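Long-range contacts in hypothetical protein (Nostoc punctiforme, PDB 2O62), which is of unknown function but is built from two calycin-like beta domains, the second related to the C-terminal domain of an ATP synthase biogenesis factor: residues 90-95 and 109-114; 122-127 and 214-219; 133-138 and 239-244; 166-171 and 265-270. All blocks are in the same frame, centred on the assembly; numbering follows the deposited sequence.

The four contacts run from the N-terminal beta domain, across its junction with the second, into the C-terminal barrel. Contact 1 ties the two strands of a hairpin, and the next strand along in the same sheet, 117-127, carries half of contact 2, whose centre lies about 20 Å away. Contacts 2 and 3 adjoin: their centres are about 8 Å apart, and Asp217 OD1 lies 2.8 Å from Arg135 N while Gly218 O lies 2.8 Å from Leu240 N. Contact 4, with its centre about 15 Å from that of contact 3, sits inside the barrel and meets contact 3 where Asp244 O approaches Arg269 N.

Contact 1 of 4, residues 90-95 and 109-114; sequences SEFGGE and QLFDRN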
# COMPACT_ATOMS: atom_id res chain seq x y z
N SER A 90 10.59 -16.37 7.43
CA SER A 90 9.90 -15.10 7.45
C SER A 90 9.47 -14.80 6.06
O SER A 90 10.29 -14.32 5.29
CB SER A 90 10.81 -13.97 7.90
OG SER A 90 11.12 -14.07 9.28
N GLU A 91 8.19 -15.05 5.75
CA GLU A 91 7.63 -14.77 4.43
C GLU A 91 7.59 -13.29 4.11
O GLU A 91 7.51 -12.44 4.97
CB GLU A 91 6.21 -15.33 4.31
CG GLU A 91 6.13 -16.85 4.34
CD GLU A 91 4.72 -17.41 4.58
OE1 GLU A 91 3.82 -16.69 5.08
OE2 GLU A 91 4.55 -18.61 4.30
N PHE A 92 7.58 -12.98 2.82
CA PHE A 92 7.40 -11.61 2.36
C PHE A 92 5.90 -11.22 2.51
O PHE A 92 5.01 -12.07 2.57
CB PHE A 92 7.83 -11.48 0.92
CG PHE A 92 7.91 -10.05 0.41
CD1 PHE A 92 8.63 -9.09 1.11
CD2 PHE A 92 7.33 -9.72 -0.79
CE1 PHE A 92 8.74 -7.83 0.63
CE2 PHE A 92 7.43 -8.46 -1.30
CZ PHE A 92 8.12 -7.51 -0.58
N GLY A 93 5.66 -9.93 2.60
CA GLY A 93 4.34 -9.38 2.82
C GLY A 93 4.41 -8.08 3.59
O GLY A 93 5.49 -7.53 3.78
N GLY A 94 3.25 -7.59 4.02
CA GLY A 94 3.21 -6.39 4.83
C GLY A 94 2.01 -5.55 4.39
O GLY A 94 1.26 -5.93 3.50
N GLU A 95 1.85 -4.39 5.02
CA GLU A 95 0.67 -3.55 4.85
C GLU A 95 1.06 -2.16 4.36
O GLU A 95 1.99 -1.56 4.91
CB GLU A 95 -0.04 -3.42 6.18
CG GLU A 95 -1.25 -2.49 6.18
CD GLU A 95 -1.88 -2.33 7.55
OE1 GLU A 95 -1.34 -2.88 8.54
OE2 GLU A 95 -2.89 -1.63 7.66
N GLN A 109 -0.52 -7.53 1.67
CA GLN A 109 -0.05 -8.60 0.80
C GLN A 109 0.60 -9.69 1.60
O GLN A 109 1.35 -9.42 2.55
CB GLN A 109 0.97 -8.08 -0.23
CG GLN A 109 0.45 -6.96 -1.15
CD GLN A 109 1.32 -6.70 -2.36
OE1 GLN A 109 1.88 -7.64 -2.97
NE2 GLN A 109 1.40 -5.44 -2.75
N LEU A 110 0.35 -10.93 1.19
CA LEU A 110 0.78 -12.13 1.88
C LEU A 110 1.38 -13.08 0.86
O LEU A 110 0.73 -13.41 -0.13
CB LEU A 110 -0.39 -12.79 2.59
CG LEU A 110 -1.12 -11.94 3.62
CD1 LEU A 110 -2.35 -12.67 4.07
CD2 LEU A 110 -0.24 -11.61 4.84
N PHE A 111 2.64 -13.46 1.09
CA PHE A 111 3.37 -14.38 0.22
C PHE A 111 3.58 -15.70 0.93
O PHE A 111 3.75 -15.76 2.16
CB PHE A 111 4.72 -13.77 -0.22
CG PHE A 111 4.57 -12.56 -1.13
CD1 PHE A 111 4.11 -11.35 -0.64
CD2 PHE A 111 4.83 -12.66 -2.50
CE1 PHE A 111 3.94 -10.23 -1.46
CE2 PHE A 111 4.65 -11.54 -3.32
CZ PHE A 111 4.20 -10.34 -2.79
N ASP A 112 3.64 -16.75 0.13
CA ASP A 112 3.85 -18.09 0.63
C ASP A 112 5.32 -18.45 0.80
O ASP A 112 6.20 -17.61 0.66
CB ASP A 112 3.07 -19.10 -0.24
CG ASP A 112 3.64 -19.29 -1.62
OD1 ASP A 112 4.83 -19.05 -1.81
OD2 ASP A 112 2.86 -19.70 -2.51
N ARG A 113 5.58 -19.70 1.13
CA ARG A 113 6.95 -20.12 1.40
C ARG A 113 7.82 -20.21 0.16
O ARG A 113 9.03 -20.25 0.30
CB ARG A 113 6.96 -21.44 2.15
CG ARG A 113 6.35 -21.30 3.51
CD ARG A 113 6.39 -22.59 4.26
NE ARG A 113 5.46 -22.51 5.36
CZ ARG A 113 5.73 -21.90 6.51
NH1 ARG A 113 6.90 -21.30 6.71
NH2 ARG A 113 4.82 -21.86 7.44
N ASN A 114 7.20 -20.30 -1.01
CA ASN A 114 7.92 -20.35 -2.27
C ASN A 114 8.08 -18.96 -2.87
O ASN A 114 8.53 -18.79 -4.02
CB ASN A 114 7.20 -21.25 -3.26
CG ASN A 114 7.05 -22.68 -2.75
OD1 ASN A 114 5.95 -23.23 -2.75
ND2 ASN A 114 8.14 -23.27 -2.29
O HOH W 1 7.60 -15.16 0.81
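Phe92 and Phe111 meet through their rings, side by side and pointing the same way. CD2 of Phe92 lies over one face of the Phe111 ring, offset toward its rim and 3.5 Å from Phe111 CE1. The planes are inclined at 50°, an oblique pairing that is neither a stack nor a T-shape. Phe92 reaches this place with CG anti to its backbone N (chi1 -170°).

Backbone bonds fix the two strands antiparallel. Phe111 N donates to Phe92 O at 3.1 Å, and beyond it Gly94 and Gln109 form a hydrogen-bonded pair, Gln109 N to Gly94 O at 3.0 Å. Between them, Gly93 faces Leu110 as a non-hydrogen-bonded pair, with Gly93 CA 3.0 Å from Gln109 O; a side chain here would strike that oxygen. At the open end of the hairpin, a water accepts from Phe92 N and donates to Asp112 O, bridging the strands where direct pairing stops. Glu91 crosses Arg113, its OE2 4.1 Å from Arg113 NE, above the guanidinium face, where no N-H points at it. Glu91 OE1 comes 3.1 Å from Phe111 O, but both are acceptors and no bond forms. Leu235 and Pro224 of the C-terminal domain touch both phenylalanine rings, so the pair belongs to the interface between domains. The hairpin is held by backbone bonds and buried aromatic surface, while the charged pair probably contributes only a diffuse attraction.

Contact 2 of 4, residues 122-127 and 214-219; sequences LIREHL and LLPDGA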
# COMPACT_ATOMS: atom_id res chain seq x y z
N LEU A 122 -7.86 -6.28 1.92
CA LEU A 122 -8.20 -4.91 1.61
C LEU A 122 -9.10 -4.42 2.69
O LEU A 122 -10.14 -4.99 2.92
CB LEU A 122 -8.87 -4.82 0.26
CG LEU A 122 -8.98 -3.43 -0.35
CD1 LEU A 122 -7.59 -2.94 -0.77
CD2 LEU A 122 -9.90 -3.56 -1.55
N ILE A 123 -8.64 -3.39 3.42
CA ILE A 123 -9.38 -2.86 4.51
C ILE A 123 -9.83 -1.45 4.10
O ILE A 123 -9.01 -0.52 4.00
CB ILE A 123 -8.53 -2.82 5.77
CG1 ILE A 123 -8.00 -4.24 6.10
CG2 ILE A 123 -9.32 -2.24 6.93
CD1 ILE A 123 -6.89 -4.28 7.21
N ARG A 124 -11.13 -1.31 3.86
CA ARG A 124 -11.73 -0.04 3.41
C ARG A 124 -12.51 0.56 4.54
O ARG A 124 -13.54 0.03 4.91
CB ARG A 124 -12.66 -0.28 2.22
CG ARG A 124 -11.93 -0.77 0.98
CD ARG A 124 -12.88 -1.38 -0.01
NE ARG A 124 -13.24 -2.73 0.35
CZ ARG A 124 -14.08 -3.51 -0.34
NH1 ARG A 124 -14.65 -3.07 -1.43
NH2 ARG A 124 -14.29 -4.74 0.06
N GLU A 125 -12.04 1.70 5.04
CA GLU A 125 -12.55 2.29 6.26
C GLU A 125 -12.96 3.73 6.03
O GLU A 125 -12.29 4.47 5.32
CB GLU A 125 -11.49 2.24 7.35
CG GLU A 125 -11.24 0.83 7.89
CD GLU A 125 -9.98 0.72 8.69
OE1 GLU A 125 -9.00 1.42 8.38
OE2 GLU A 125 -9.95 -0.09 9.64
N HIS A 126 -14.05 4.11 6.67
CA HIS A 126 -14.56 5.48 6.66
C HIS A 126 -14.82 5.87 8.12
O HIS A 126 -15.19 5.05 9.00
CB HIS A 126 -15.82 5.62 5.80
CG HIS A 126 -16.95 4.77 6.27
ND1 HIS A 126 -17.09 3.44 5.90
CD2 HIS A 126 -17.97 5.04 7.12
CE1 HIS A 126 -18.16 2.95 6.50
NE2 HIS A 126 -18.71 3.89 7.24
N LEU A 127 -14.60 7.13 8.40
CA LEU A 127 -14.90 7.64 9.72
C LEU A 127 -16.38 7.46 10.02
O LEU A 127 -17.25 7.79 9.19
CB LEU A 127 -14.55 9.12 9.81
CG LEU A 127 -13.07 9.40 9.96
CD1 LEU A 127 -12.94 10.90 9.92
CD2 LEU A 127 -12.52 8.79 11.31
N LEU A 214 -5.68 -5.19 -10.13
CA LEU A 214 -6.59 -4.07 -10.01
C LEU A 214 -7.74 -4.49 -9.10
O LEU A 214 -8.29 -5.58 -9.28
CB LEU A 214 -7.13 -3.71 -11.38
CG LEU A 214 -6.05 -3.52 -12.46
CD1 LEU A 214 -6.73 -3.24 -13.78
CD2 LEU A 214 -5.08 -2.46 -12.07
N LEU A 215 -8.06 -3.66 -8.12
CA LEU A 215 -8.99 -4.03 -7.08
C LEU A 215 -10.12 -3.04 -6.88
O LEU A 215 -10.16 -1.95 -7.51
CB LEU A 215 -8.19 -4.15 -5.77
CG LEU A 215 -7.19 -5.31 -5.68
CD1 LEU A 215 -6.17 -5.06 -4.56
CD2 LEU A 215 -7.92 -6.65 -5.51
N PRO A 216 -11.07 -3.40 -6.00
CA PRO A 216 -12.06 -2.42 -5.60
C PRO A 216 -11.50 -1.12 -4.95
O PRO A 216 -10.33 -1.05 -4.46
CB PRO A 216 -12.89 -3.18 -4.56
CG PRO A 216 -12.71 -4.62 -4.90
CD PRO A 216 -11.32 -4.73 -5.37
N ASP A 217 -12.36 -0.11 -4.93
CA ASP A 217 -12.09 1.15 -4.23
C ASP A 217 -10.87 1.88 -4.79
O ASP A 217 -10.14 2.54 -4.05
CB ASP A 217 -11.90 0.88 -2.75
CG ASP A 217 -11.96 2.18 -1.90
OD1 ASP A 217 -12.83 3.06 -2.14
OD2 ASP A 217 -11.09 2.36 -1.00
N GLY A 218 -10.65 1.70 -6.09
CA GLY A 218 -9.54 2.34 -6.84
C GLY A 218 -8.17 1.85 -6.41
O GLY A 218 -7.15 2.46 -6.74
N ALA A 219 -8.12 0.68 -5.75
CA ALA A 219 -6.89 0.09 -5.24
C ALA A 219 -6.14 -0.77 -6.26
O ALA A 219 -6.74 -1.41 -7.13
CB ALA A 219 -7.17 -0.72 -4.02
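This is a side-chain contact between domains: strand 122-127 of the N-terminal sheet meets the tight connection 214-219 between strands 210-214 and 219-224 of the C-terminal barrel. Leu122 sets its two methyls against different residues of the turn. CD1 rests 4.0 Å from Ala219 CB, and CD2 lies 3.9 Å from Pro216 O, the carbonyl that also accepts from Ala219 N across the turn. With CG anti to the backbone nitrogen (chi1 -166°), the leucine fork extends toward the loop.

Arg124 lies alongside Asp217, the two running in opposite directions, so that they touch by their carbons: Arg124 CD is 3.7 Å from Asp217 CB. A bend at chi3 (-79°) then carries the guanidinium to Pro216, where NH1 comes within 3.6 Å of CB. The charged ends pair with others, Arg124 with Glu134 and Asp217 with Arg103. Replacing Arg124 with an alanine would probably leave Glu134 without this salt-bridge partner and open a gap beside Asp217 CB and Pro216. The aliphatic stem of the arginine therefore does the work of a hydrophobic residue, while its charge is probably balanced by Glu134, and that of Asp217 by Arg103.

Contact 3 of 4, residues 133-138 and 239-244; sequences AERPLL and WLIQSD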
# COMPACT_ATOMS: atom_id res chain seq x y z
N ALA A 133 -18.16 6.33 0.81
CA ALA A 133 -17.32 6.96 -0.17
C ALA A 133 -16.47 5.92 -0.86
O ALA A 133 -15.25 6.07 -1.00
CB ALA A 133 -16.45 8.02 0.49
N GLU A 134 -17.11 4.83 -1.26
CA GLU A 134 -16.44 3.81 -2.02
C GLU A 134 -16.07 4.29 -3.44
O GLU A 134 -16.89 4.82 -4.19
CB GLU A 134 -17.32 2.57 -2.09
CG GLU A 134 -16.70 1.39 -2.81
CD GLU A 134 -15.70 0.60 -1.97
OE1 GLU A 134 -15.44 0.94 -0.78
OE2 GLU A 134 -15.17 -0.39 -2.53
N ARG A 135 -14.80 4.14 -3.81
CA ARG A 135 -14.39 4.44 -5.19
C ARG A 135 -14.73 3.24 -6.06
O ARG A 135 -14.86 2.13 -5.56
CB ARG A 135 -12.90 4.70 -5.28
CG ARG A 135 -12.46 6.13 -4.91
CD ARG A 135 -12.69 6.48 -3.44
NE ARG A 135 -12.19 7.85 -3.23
CZ ARG A 135 -12.44 8.62 -2.18
NH1 ARG A 135 -13.23 8.22 -1.19
NH2 ARG A 135 -11.92 9.84 -2.16
N PRO A 136 -14.83 3.44 -7.39
CA PRO A 136 -15.08 2.36 -8.36
C PRO A 136 -14.01 1.28 -8.37
O PRO A 136 -12.85 1.57 -8.09
CB PRO A 136 -14.98 3.10 -9.69
CG PRO A 136 -15.40 4.51 -9.39
CD PRO A 136 -14.80 4.76 -8.04
N LEU A 137 -14.37 0.06 -8.76
CA LEU A 137 -13.40 -0.95 -9.08
C LEU A 137 -12.39 -0.36 -10.07
O LEU A 137 -12.79 0.19 -11.09
CB LEU A 137 -14.10 -2.12 -9.79
CG LEU A 137 -13.18 -3.18 -10.40
CD1 LEU A 137 -12.52 -3.98 -9.31
CD2 LEU A 137 -14.01 -4.10 -11.35
N LEU A 138 -11.10 -0.50 -9.79
CA LEU A 138 -10.08 0.05 -10.68
C LEU A 138 -10.05 -0.67 -12.04
O LEU A 138 -10.07 -1.89 -12.09
CB LEU A 138 -8.72 -0.03 -10.03
CG LEU A 138 -7.55 0.69 -10.70
CD1 LEU A 138 -7.75 2.17 -10.82
CD2 LEU A 138 -6.30 0.39 -9.92
N TRP A 239 -3.64 3.77 -4.79
CA TRP A 239 -5.02 4.12 -4.56
C TRP A 239 -5.38 5.30 -5.42
O TRP A 239 -4.81 6.37 -5.22
CB TRP A 239 -5.19 4.52 -3.11
CG TRP A 239 -6.58 4.69 -2.64
CD1 TRP A 239 -7.73 4.17 -3.21
CD2 TRP A 239 -7.00 5.40 -1.49
NE1 TRP A 239 -8.81 4.48 -2.45
CE2 TRP A 239 -8.40 5.25 -1.39
CE3 TRP A 239 -6.32 6.11 -0.49
CZ2 TRP A 239 -9.14 5.80 -0.35
CZ3 TRP A 239 -7.05 6.65 0.54
CH2 TRP A 239 -8.45 6.50 0.61
N LEU A 240 -6.32 5.10 -6.36
CA LEU A 240 -6.85 6.16 -7.21
C LEU A 240 -7.95 6.85 -6.38
O LEU A 240 -9.13 6.44 -6.37
CB LEU A 240 -7.43 5.58 -8.50
CG LEU A 240 -7.93 6.59 -9.53
CD1 LEU A 240 -6.74 7.40 -10.09
CD2 LEU A 240 -8.69 5.90 -10.64
N ILE A 241 -7.54 7.89 -5.68
CA ILE A 241 -8.39 8.57 -4.71
C ILE A 241 -9.51 9.37 -5.36
O ILE A 241 -10.62 9.43 -4.84
CB ILE A 241 -7.55 9.50 -3.80
CG1 ILE A 241 -6.50 8.70 -3.04
CG2 ILE A 241 -8.44 10.20 -2.81
CD1 ILE A 241 -5.43 9.52 -2.39
N GLN A 242 -9.17 10.03 -6.48
CA GLN A 242 -10.12 10.71 -7.35
C GLN A 242 -9.71 10.38 -8.78
O GLN A 242 -8.61 9.91 -9.00
CB GLN A 242 -10.05 12.24 -7.16
CG GLN A 242 -10.25 12.74 -5.72
CD GLN A 242 -11.66 12.43 -5.15
OE1 GLN A 242 -12.60 12.13 -5.91
NE2 GLN A 242 -11.80 12.53 -3.82
N SER A 243 -10.55 10.68 -9.77
CA SER A 243 -10.17 10.36 -11.17
C SER A 243 -8.81 10.96 -11.58
O SER A 243 -8.15 10.43 -12.46
CB SER A 243 -11.24 10.79 -12.18
OG SER A 243 -11.33 12.20 -12.23
N ASP A 244 -8.39 12.05 -10.93
CA ASP A 244 -7.14 12.77 -11.31
C ASP A 244 -6.14 12.85 -10.17
O ASP A 244 -5.21 13.64 -10.20
CB ASP A 244 -7.50 14.17 -11.80
CG ASP A 244 -8.34 14.95 -10.78
OD1 ASP A 244 -8.54 14.49 -9.59
OD2 ASP A 244 -8.85 16.02 -11.17
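The guanidinium of Arg135 presents an edge to Ile241 O, which it grips side-on with two nitrogens. NE donates at 2.7 Å to Ile241 O, with an N-H...O angle of 159°, and NH2 reaches the same oxygen at 3.0 Å; the oxygen lies almost in the guanidinium plane. NH1 turns back to bond Ala133 O of its own segment at 3.0 Å, so three N-H groups fix the rotation of the head. The indole of Trp239 carries Ile241 CG1 over one face, 3.6 Å above the plane and offset toward the rim.

CG of Arg135 lies 3.6 Å from Leu240 O, and from there the bend at chi2 (66°) directs CD and the guanidinium toward Ile241 O. The Gln242 amide crosses the guanidinium with the planes 54° apart; its NE2 and Arg135 NH2 are both donors, so their proximity gives no bond. At the other end of the loop, Leu138 and Leu240 cross at about a right angle, CD1 of Leu138 lying 3.9 Å from Leu240 CD2. Asp217 OD1 accepts from Arg135 N, and the Asp217 carbonyl takes a weak bond from Trp239 NE1, linking both segments to the neighbouring turn. Ile241 and Gln242 together face Leu245 in a classic beta bulge, and the arginine thus anchors the linker that enters the C-terminal domain to a bulged strand end of its calycin-type barrel.

Contact 4 of 4, residues 166-171 and 265-270; sequences TTLKIQ and VTEERV
Strands 166-171 and 265-269 belong to the C-terminal beta barrel and lie on the two sides of strand 145-155 in its wall, their axes 8.1 Å apart at closest approach and inclined at 51°. Thr166 and Leu168 meet Val265 and Glu267 between the strands. Glu267 OE2 receives a weak hydrogen bond from Thr166 OG1 at 3.4 Å, and the threonine oxygen also lies 3.5 Å from Glu267 CG. Thr166 holds OG1 between its backbone nitrogen and carbonyl carbon (chi1 65°), which turns the hydroxyl toward the other strand. Both OG1 and CG2 of Thr166 rest against Val265 CG1, at 3.7 and 3.9 Å, while OG1 alone turns to the carboxylate.

Strand 162-172 is second in the order around the barrel and 259-269 is last; strand 145-155, first in that order, closes the ring between them, its Gly149 and Trp147 pairing with Thr166 and Leu168. The two segments therefore share no strand-to-strand bonding and touch through inward-facing side chains.

Leu168 approaches the glutamate at about a right angle, placing CD2 3.6 Å from Glu267 OE1 and CB 3.7 Å from OE2. Arg248 of strand 245-253 forms a salt bridge with OE2 and is the strong partner of this buried carboxylate; it also touches Leu168 and Val265. A leucine in place of Glu267 would probably leave the Arg248 charge without its mate and remove the weak acceptor beside the Thr166 hydroxyl. The extended Glu267 chain, with CG anti to the carbonyl carbon (chi1 -59°), carries the carboxylate across to Thr166 and Leu168.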
# COMPACT_ATOMS: atom_id res chain seq x y z
N THR A 166 8.18 12.63 -9.65
CA THR A 166 7.72 11.41 -10.29
C THR A 166 6.94 11.75 -11.54
O THR A 166 6.30 12.78 -11.61
CB THR A 166 6.82 10.60 -9.39
OG1 THR A 166 5.59 11.31 -9.11
CG2 THR A 166 7.52 10.29 -8.09
N THR A 167 7.02 10.83 -12.49
CA THR A 167 6.25 10.83 -13.72
C THR A 167 5.79 9.37 -13.94
O THR A 167 6.54 8.42 -13.73
CB THR A 167 7.15 11.28 -14.91
OG1 THR A 167 7.56 12.65 -14.73
CG2 THR A 167 6.39 11.21 -16.21
N LEU A 168 4.56 9.19 -14.38
CA LEU A 168 4.09 7.88 -14.78
C LEU A 168 3.29 8.06 -16.04
O LEU A 168 2.35 8.85 -16.08
CB LEU A 168 3.23 7.34 -13.65
CG LEU A 168 2.42 6.06 -13.79
CD1 LEU A 168 3.31 4.98 -14.26
CD2 LEU A 168 1.89 5.73 -12.37
N LYS A 169 3.69 7.37 -17.10
CA LYS A 169 2.96 7.37 -18.38
C LYS A 169 2.50 5.94 -18.65
O LYS A 169 3.29 5.00 -18.51
CB LYS A 169 3.87 7.84 -19.54
CG LYS A 169 4.61 9.15 -19.24
CD LYS A 169 5.43 9.70 -20.38
CE LYS A 169 5.89 11.15 -20.09
NZ LYS A 169 6.62 11.77 -21.26
N ILE A 170 1.23 5.77 -19.00
CA ILE A 170 0.65 4.47 -19.23
C ILE A 170 -0.15 4.57 -20.51
O ILE A 170 -1.04 5.40 -20.63
CB ILE A 170 -0.23 4.03 -18.03
CG1 ILE A 170 0.60 4.06 -16.77
CG2 ILE A 170 -0.77 2.62 -18.24
CD1 ILE A 170 -0.17 3.71 -15.52
N GLN A 171 0.21 3.77 -21.50
CA GLN A 171 -0.53 3.77 -22.74
C GLN A 171 -0.66 2.35 -23.28
O GLN A 171 0.20 1.51 -23.03
CB GLN A 171 0.15 4.68 -23.77
CG GLN A 171 0.40 6.16 -23.28
CD GLN A 171 -0.85 7.14 -23.12
OE1 GLN A 171 -2.05 6.80 -23.33
NE2 GLN A 171 -0.53 8.38 -22.76
N VAL A 265 4.16 8.34 -2.89
CA VAL A 265 4.03 9.12 -4.12
C VAL A 265 2.62 9.71 -4.18
O VAL A 265 1.65 9.01 -3.98
CB VAL A 265 4.20 8.22 -5.30
CG1 VAL A 265 4.12 9.00 -6.58
CG2 VAL A 265 5.52 7.45 -5.20
N THR A 266 2.52 11.01 -4.45
CA THR A 266 1.22 11.60 -4.76
C THR A 266 1.33 12.23 -6.12
O THR A 266 2.20 13.06 -6.33
CB THR A 266 0.86 12.67 -3.73
OG1 THR A 266 1.00 12.14 -2.41
CG2 THR A 266 -0.58 13.13 -3.94
N GLU A 267 0.44 11.85 -7.04
CA GLU A 267 0.52 12.25 -8.41
C GLU A 267 -0.84 12.70 -8.92
O GLU A 267 -1.87 12.21 -8.47
CB GLU A 267 0.92 11.06 -9.29
CG GLU A 267 2.18 10.41 -9.01
CD GLU A 267 2.34 9.07 -9.79
OE1 GLU A 267 1.43 8.18 -9.79
OE2 GLU A 267 3.44 8.95 -10.37
N GLU A 268 -0.83 13.62 -9.89
CA GLU A 268 -2.05 14.06 -10.49
C GLU A 268 -2.03 13.80 -11.99
O GLU A 268 -0.97 13.75 -12.61
CB GLU A 268 -2.27 15.55 -10.18
CG GLU A 268 -1.23 16.46 -10.74
CD GLU A 268 -1.67 17.91 -10.66
OE1 GLU A 268 -2.23 18.30 -9.62
OE2 GLU A 268 -1.48 18.64 -11.66
N ARG A 269 -3.22 13.62 -12.54
CA ARG A 269 -3.39 13.32 -13.95
C ARG A 269 -3.12 14.58 -14.76
O ARG A 269 -3.58 15.65 -14.39
CB ARG A 269 -4.82 12.81 -14.21
CG ARG A 269 -5.09 12.36 -15.62
CD ARG A 269 -6.55 11.86 -15.73
NE ARG A 269 -7.54 12.90 -15.43
CZ ARG A 269 -8.87 12.71 -15.43
NH1 ARG A 269 -9.37 11.53 -15.74
NH2 ARG A 269 -9.70 13.71 -15.11
N VAL A 270 -2.39 14.43 -15.86
CA VAL A 270 -2.03 15.52 -16.72
C VAL A 270 -3.04 15.66 -17.84
O VAL A 270 -3.59 14.72 -18.45
CB VAL A 270 -0.64 15.28 -17.39
CG1 VAL A 270 -0.35 16.35 -18.43
CG2 VAL A 270 0.46 15.26 -16.37
OXT VAL A 270 -3.33 16.81 -18.18